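Local coordinates for single-strand DNA-binding protein (Agrobacterium tumefaciens, PDB 3BTP) that binds single-stranded but not double-stranded DNA whatever its sequence and mediates nuclear uptake of transferred T-DNA strands during plant transformation, at residues A[144-147]-A[148-152]; A[236-239]-A[240-243]. One frame throughout, in Å; residues are numbered along the deposited sequence.

Interaction 1 (A[144-147]-A[148-152])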
ATOM      1  N   GLU A 144      22.272   9.991 -20.658  1.00 29.10           N
ATOM      2  CA  GLU A 144      21.734   8.659 -20.506  1.00 28.85           C
ATOM      3  C   GLU A 144      20.747   8.552 -19.297  1.00 26.79           C
ATOM      4  O   GLU A 144      19.601   8.104 -19.441  1.00 27.26           O
ATOM      5  CB  GLU A 144      22.862   7.627 -20.418  1.00 28.05           C
ATOM      6  CG  GLU A 144      22.187   6.222 -20.422  1.00 32.61           C
ATOM      7  CD  GLU A 144      23.130   5.031 -20.334  1.00 34.25           C
ATOM      8  OE1 GLU A 144      24.373   5.141 -20.653  1.00 34.38           O
ATOM      9  OE2 GLU A 144      22.559   3.968 -19.979  1.00 33.85           O
ATOM     10  N   PHE A 145      21.188   9.008 -18.133  1.00 26.11           N
ATOM     11  CA  PHE A 145      20.311   9.146 -16.931  1.00 25.41           C
ATOM     12  C   PHE A 145      19.018   9.897 -17.247  1.00 25.40           C
ATOM     13  O   PHE A 145      17.933   9.408 -16.918  1.00 26.11           O
ATOM     14  CB  PHE A 145      21.042   9.818 -15.757  1.00 23.58           C
ATOM     15  CG  PHE A 145      22.025   8.910 -15.004  1.00 23.12           C
ATOM     16  CD1 PHE A 145      21.597   7.679 -14.462  1.00 18.65           C
ATOM     17  CD2 PHE A 145      23.357   9.346 -14.729  1.00 22.12           C
ATOM     18  CE1 PHE A 145      22.425   6.904 -13.735  1.00 16.55           C
ATOM     19  CE2 PHE A 145      24.271   8.547 -13.990  1.00 20.60           C
ATOM     20  CZ  PHE A 145      23.805   7.296 -13.491  1.00 23.40           C
ATOM     21  N   ASN A 146      19.105  11.077 -17.877  1.00 26.31           N
ATOM     22  CA  ASN A 146      17.923  11.873 -18.233  1.00 24.85           C
ATOM     23  C   ASN A 146      17.042  11.391 -19.362  1.00 26.38           C
ATOM     24  O   ASN A 146      15.916  11.909 -19.521  1.00 27.70           O
ATOM     25  CB  ASN A 146      18.261  13.344 -18.436  1.00 26.19           C
ATOM     26  CG  ASN A 146      18.553  14.080 -17.083  1.00 27.55           C
ATOM     27  OD1 ASN A 146      19.340  15.015 -17.049  1.00 28.01           O
ATOM     28  ND2 ASN A 146      17.935  13.619 -15.980  1.00 23.29           N
ATOM     29  N   ALA A 147      17.518  10.433 -20.152  1.00 26.38           N
ATOM     30  CA  ALA A 147      16.787   9.854 -21.305  1.00 26.18           C
ATOM     31  C   ALA A 147      16.114   8.558 -20.939  1.00 26.49           C
ATOM     32  O   ALA A 147      15.193   8.122 -21.638  1.00 26.78           O
ATOM     33  CB  ALA A 147      17.760   9.542 -22.456  1.00 26.38           C
ATOM     34  N   SER A 148      16.641   7.890 -19.899  1.00 26.13           N
ATOM     35  CA  SER A 148      16.036   6.657 -19.349  1.00 25.48           C
ATOM     36  C   SER A 148      14.782   6.965 -18.542  1.00 25.56           C
ATOM     37  O   SER A 148      14.660   8.062 -17.964  1.00 24.39           O
ATOM     38  CB  SER A 148      17.031   5.918 -18.409  1.00 25.12           C
ATOM     39  OG  SER A 148      18.211   5.633 -19.113  1.00 28.28           O
ATOM     40  N   CYS A 149      13.888   5.967 -18.461  1.00 24.99           N
ATOM     41  CA  CYS A 149      12.994   5.856 -17.305  1.00 24.93           C
ATOM     42  C   CYS A 149      13.754   5.311 -16.037  1.00 24.42           C
ATOM     43  O   CYS A 149      14.125   4.137 -15.974  1.00 24.97           O
ATOM     44  CB  CYS A 149      11.737   5.010 -17.606  1.00 23.04           C
ATOM     45  SG  CYS A 149      10.574   5.129 -16.231  1.00 27.68           S
ATOM     46  N   ARG A 150      13.999   6.172 -15.044  1.00 23.64           N
ATOM     47  CA  ARG A 150      14.703   5.759 -13.825  1.00 22.08           C
ATOM     48  C   ARG A 150      13.733   5.231 -12.732  1.00 21.48           C
ATOM     49  O   ARG A 150      12.820   5.940 -12.283  1.00 21.31           O
ATOM     50  CB  ARG A 150      15.526   6.942 -13.278  1.00 21.13           C
ATOM     51  CG  ARG A 150      16.536   7.560 -14.264  1.00 21.19           C
ATOM     52  CD  ARG A 150      17.500   8.553 -13.524  1.00 22.50           C
ATOM     53  NE  ARG A 150      16.807   9.648 -12.820  1.00 20.65           N
ATOM     54  CZ  ARG A 150      16.398  10.822 -13.343  1.00 23.35           C
ATOM     55  NH1 ARG A 150      16.617  11.112 -14.627  1.00 17.18           N
ATOM     56  NH2 ARG A 150      15.800  11.742 -12.551  1.00 19.10           N
ATOM     57  N   LEU A 151      13.933   4.004 -12.288  1.00 20.86           N
ATOM     58  CA  LEU A 151      13.015   3.424 -11.304  1.00 20.40           C
ATOM     59  C   LEU A 151      13.746   3.357  -9.951  1.00 20.75           C
ATOM     60  O   LEU A 151      14.820   2.821  -9.920  1.00 18.82           O
ATOM     61  CB  LEU A 151      12.517   2.043 -11.786  1.00 19.60           C
ATOM     62  CG  LEU A 151      11.517   1.990 -12.970  1.00 20.19           C
ATOM     63  CD1 LEU A 151      11.056   0.565 -13.322  1.00 16.05           C
ATOM     64  CD2 LEU A 151      10.203   2.832 -12.722  1.00 18.99           C
ATOM     65  N   TYR A 152      13.200   4.002  -8.888  1.00 20.39           N
ATOM     66  CA  TYR A 152      13.828   4.021  -7.538  1.00 20.32           C
ATOM     67  C   TYR A 152      13.117   3.016  -6.593  1.00 19.54           C
ATOM     68  O   TYR A 152      11.895   3.057  -6.480  1.00 19.01           O
ATOM     69  CB  TYR A 152      13.726   5.414  -6.949  1.00 20.44           C
ATOM     70  CG  TYR A 152      14.298   6.469  -7.836  1.00 21.11           C
ATOM     71  CD1 TYR A 152      15.662   6.767  -7.782  1.00 22.01           C
ATOM     72  CD2 TYR A 152      13.499   7.145  -8.770  1.00 22.88           C
ATOM     73  CE1 TYR A 152      16.208   7.700  -8.621  1.00 21.76           C
ATOM     74  CE2 TYR A 152      14.035   8.094  -9.624  1.00 20.22           C
ATOM     75  CZ  TYR A 152      15.389   8.377  -9.517  1.00 21.42           C
ATOM     76  OH  TYR A 152      15.947   9.342 -10.296  1.00 23.77           O
TER

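Interaction 2 (A[236-239]-A[240-243])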
ATOM      1  N   ILE A 236      -2.997   4.656 -23.281  1.00 38.39           N
ATOM      2  CA  ILE A 236      -1.909   4.464 -24.208  1.00 39.44           C
ATOM      3  C   ILE A 236      -2.294   3.223 -25.003  1.00 39.52           C
ATOM      4  O   ILE A 236      -2.827   2.290 -24.444  1.00 40.36           O
ATOM      5  CB  ILE A 236      -0.546   4.259 -23.500  1.00 38.78           C
ATOM      6  CG1 ILE A 236      -0.065   5.558 -22.862  1.00 40.52           C
ATOM      7  CG2 ILE A 236       0.504   3.780 -24.489  1.00 39.30           C
ATOM      8  CD1 ILE A 236      -0.400   6.868 -23.681  1.00 41.29           C
ATOM      9  N   GLN A 237      -2.040   3.252 -26.303  1.00 40.14           N
ATOM     10  CA  GLN A 237      -2.259   2.134 -27.209  1.00 39.74           C
ATOM     11  C   GLN A 237      -0.956   1.387 -27.431  1.00 39.10           C
ATOM     12  O   GLN A 237       0.073   1.971 -27.800  1.00 37.89           O
ATOM     13  CB  GLN A 237      -2.764   2.695 -28.564  1.00 41.82           C
ATOM     14  CG  GLN A 237      -3.172   1.650 -29.628  1.00 42.26           C
ATOM     15  CD  GLN A 237      -4.372   0.899 -29.211  1.00 41.92           C
ATOM     16  OE1 GLN A 237      -5.426   1.484 -29.071  1.00 46.68           O
ATOM     17  NE2 GLN A 237      -4.225  -0.408 -28.950  1.00 42.49           N
ATOM     18  N   THR A 238      -0.987   0.095 -27.153  1.00 38.51           N
ATOM     19  CA  THR A 238       0.087  -0.743 -27.602  1.00 39.36           C
ATOM     20  C   THR A 238      -0.256  -1.265 -29.026  1.00 39.66           C
ATOM     21  O   THR A 238      -1.446  -1.393 -29.430  1.00 38.92           O
ATOM     22  CB  THR A 238       0.451  -1.976 -26.614  1.00 39.14           C
ATOM     23  OG1 THR A 238      -0.616  -2.918 -26.594  1.00 37.88           O
ATOM     24  CG2 THR A 238       0.787  -1.571 -25.194  1.00 38.92           C
ATOM     25  N   GLU A 239       0.787  -1.624 -29.762  1.00 40.66           N
ATOM     26  CA  GLU A 239       0.568  -2.213 -31.081  1.00 42.37           C
ATOM     27  C   GLU A 239      -0.165  -3.550 -31.062  1.00 42.12           C
ATOM     28  O   GLU A 239      -1.053  -3.763 -31.896  1.00 42.74           O
ATOM     29  CB  GLU A 239       1.861  -2.375 -31.864  1.00 42.45           C
ATOM     30  CG  GLU A 239       1.624  -3.284 -33.031  1.00 46.32           C
ATOM     31  CD  GLU A 239       2.710  -3.259 -34.039  1.00 53.72           C
ATOM     32  OE1 GLU A 239       3.387  -2.198 -34.168  1.00 56.74           O
ATOM     33  OE2 GLU A 239       2.873  -4.315 -34.710  1.00 56.05           O
ATOM     34  N   LYS A 240       0.234  -4.437 -30.144  1.00 41.69           N
ATOM     35  CA  LYS A 240      -0.217  -5.832 -30.105  1.00 41.77           C
ATOM     36  C   LYS A 240      -1.031  -6.190 -28.869  1.00 40.00           C
ATOM     37  O   LYS A 240      -1.692  -7.221 -28.902  1.00 39.99           O
ATOM     38  CB  LYS A 240       0.998  -6.792 -30.172  1.00 41.88           C
ATOM     39  CG  LYS A 240       1.809  -6.683 -31.480  1.00 45.51           C
ATOM     40  CD  LYS A 240       3.326  -7.085 -31.366  1.00 46.07           C
ATOM     41  CE  LYS A 240       4.129  -6.098 -30.458  1.00 51.03           C
ATOM     42  NZ  LYS A 240       5.281  -5.439 -31.157  1.00 52.51           N
ATOM     43  N   TYR A 241      -0.986  -5.376 -27.792  1.00 37.43           N
ATOM     44  CA  TYR A 241      -1.454  -5.827 -26.489  1.00 36.17           C
ATOM     45  C   TYR A 241      -2.687  -5.193 -25.918  1.00 35.60           C
ATOM     46  O   TYR A 241      -3.096  -5.536 -24.789  1.00 34.96           O
ATOM     47  CB  TYR A 241      -0.326  -5.786 -25.466  1.00 37.32           C
ATOM     48  CG  TYR A 241       0.896  -6.495 -25.974  1.00 37.70           C
ATOM     49  CD1 TYR A 241       0.877  -7.883 -26.175  1.00 37.70           C
ATOM     50  CD2 TYR A 241       2.048  -5.784 -26.302  1.00 36.82           C
ATOM     51  CE1 TYR A 241       2.001  -8.546 -26.658  1.00 40.55           C
ATOM     52  CE2 TYR A 241       3.177  -6.437 -26.766  1.00 35.43           C
ATOM     53  CZ  TYR A 241       3.138  -7.813 -26.932  1.00 38.30           C
ATOM     54  OH  TYR A 241       4.228  -8.462 -27.398  1.00 40.15           O
ATOM     55  N   GLY A 242      -3.330  -4.346 -26.711  1.00 34.26           N
ATOM     56  CA  GLY A 242      -4.503  -3.619 -26.240  1.00 33.85           C
ATOM     57  C   GLY A 242      -4.102  -2.241 -25.680  1.00 33.48           C
ATOM     58  O   GLY A 242      -2.964  -1.806 -25.778  1.00 33.41           O
ATOM     59  N   ARG A 243      -5.057  -1.537 -25.122  1.00 32.90           N
ATOM     60  CA  ARG A 243      -4.814  -0.217 -24.492  1.00 31.84           C
ATOM     61  C   ARG A 243      -4.465  -0.328 -23.012  1.00 30.50           C
ATOM     62  O   ARG A 243      -4.854  -1.283 -22.349  1.00 30.56           O
ATOM     63  CB  ARG A 243      -6.144   0.539 -24.523  1.00 31.52           C
ATOM     64  CG  ARG A 243      -6.499   0.897 -25.913  1.00 32.26           C
ATOM     65  CD  ARG A 243      -7.385   2.087 -25.903  1.00 30.82           C
ATOM     66  NE  ARG A 243      -8.558   1.920 -25.047  1.00 23.51           N
ATOM     67  CZ  ARG A 243      -9.481   2.866 -25.004  1.00 24.84           C
ATOM     68  NH1 ARG A 243      -9.273   3.988 -25.782  1.00 18.96           N
ATOM     69  NH2 ARG A 243     -10.565   2.681 -24.233  1.00 19.33           N
TER

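Interaction 1 (A[144-147]-A[148-152])
The carbonyl O of E144 is gripped by both the backbone and the side chain of S148. S148 N lies 3.0 Å from E144 O, while S148 OG donates to the same atom at 2.9 Å from above the carbonyl plane. With chi1 at -57°, the hydroxyl sits beside its own backbone N, which lets the two donors converge on one acceptor; A147 N, 3.2 Å from E144 O, is a third. One residue on, F145 O takes R150 NH1 at 3.1 Å. This bond is straight at the hydrogen (164°) and lies in the guanidinium plane, yet NH1 stands above the carbonyl plane of F145, not on a lone pair. R150 CG and CD pass 3.5 Å from F145 O; the bend at chi3 carries NE away from it, and the turn about chi4 (-85°) swings NH1 back. R150 NH2 is held in turn by the carbonyl O of D212, and W199 and H203 of helix 186-206 pack against the arginine. C149 and L151 pair with strand 117-124. The arrangement is a helix C-terminus, where S148 leaves helical geometry and the chain passes directly from helix 142-147 into strand 149-153 of a four-stranded antiparallel sheet.

Interaction 2 (A[236-239]-A[240-243])
T238 and G242 are joined twice through one carbonyl: G242 O accepts T238 N at 3.1 Å and T238 OG1 at 2.7 Å. The hydroxyl lies in the carbonyl plane on a lone pair. OG1 is placed for this by chi1 of 68°, which sets it between the backbone N and the carbonyl carbon of T238, facing the returning chain. There it also receives a weak bond from Y241 N at 2.8 Å, bent to 130° at the hydrogen, so the buried threonine hydroxyl both gives and accepts. These bonds close the loop of a beta hairpin that joins strands 235-237 and 243-245; where the loop meets the strands, Q237 and R243 form an antiparallel non-hydrogen-bonded pair, and R243 CA makes a CA-H...O contact of 3.2 Å with I236 O. Q237 folds back at chi2 (67°), bringing NE2 to T238 O at 3.0 Å, in the amide plane and on a carbonyl lone pair. Its OE1 lies 3.4 Å from R243 CG, a contact with the aliphatic part of the arginine. In the turn itself, K240 CB sits over the centre of one face of the Y241 ring, which also stacks with Y276. Two main-chain groups are satisfied from outside the turn: E239 N by the carboxylate of D126, and Y241 O by R244.

Interactions 1 and 2 follow one another along the chain, their centres 23 Å apart and their nearest atoms about 13 Å apart. In both, a hydroxyl side chain bonds a main-chain carbonyl where the chain changes direction, S148 in one and T238 in the other, but S148 gives its bond to a carbonyl earlier in the chain and T238 to one later. Interaction 1 is partly buried, with an arginine that also touches W199 and H203; interaction 2 lies at the surface, where E239 and K240 are exposed and 4.4 Å separates E239 OE2 from K240 NZ. The first leads from a helix into a four-stranded sheet; the second joins both strands of a two-stranded one.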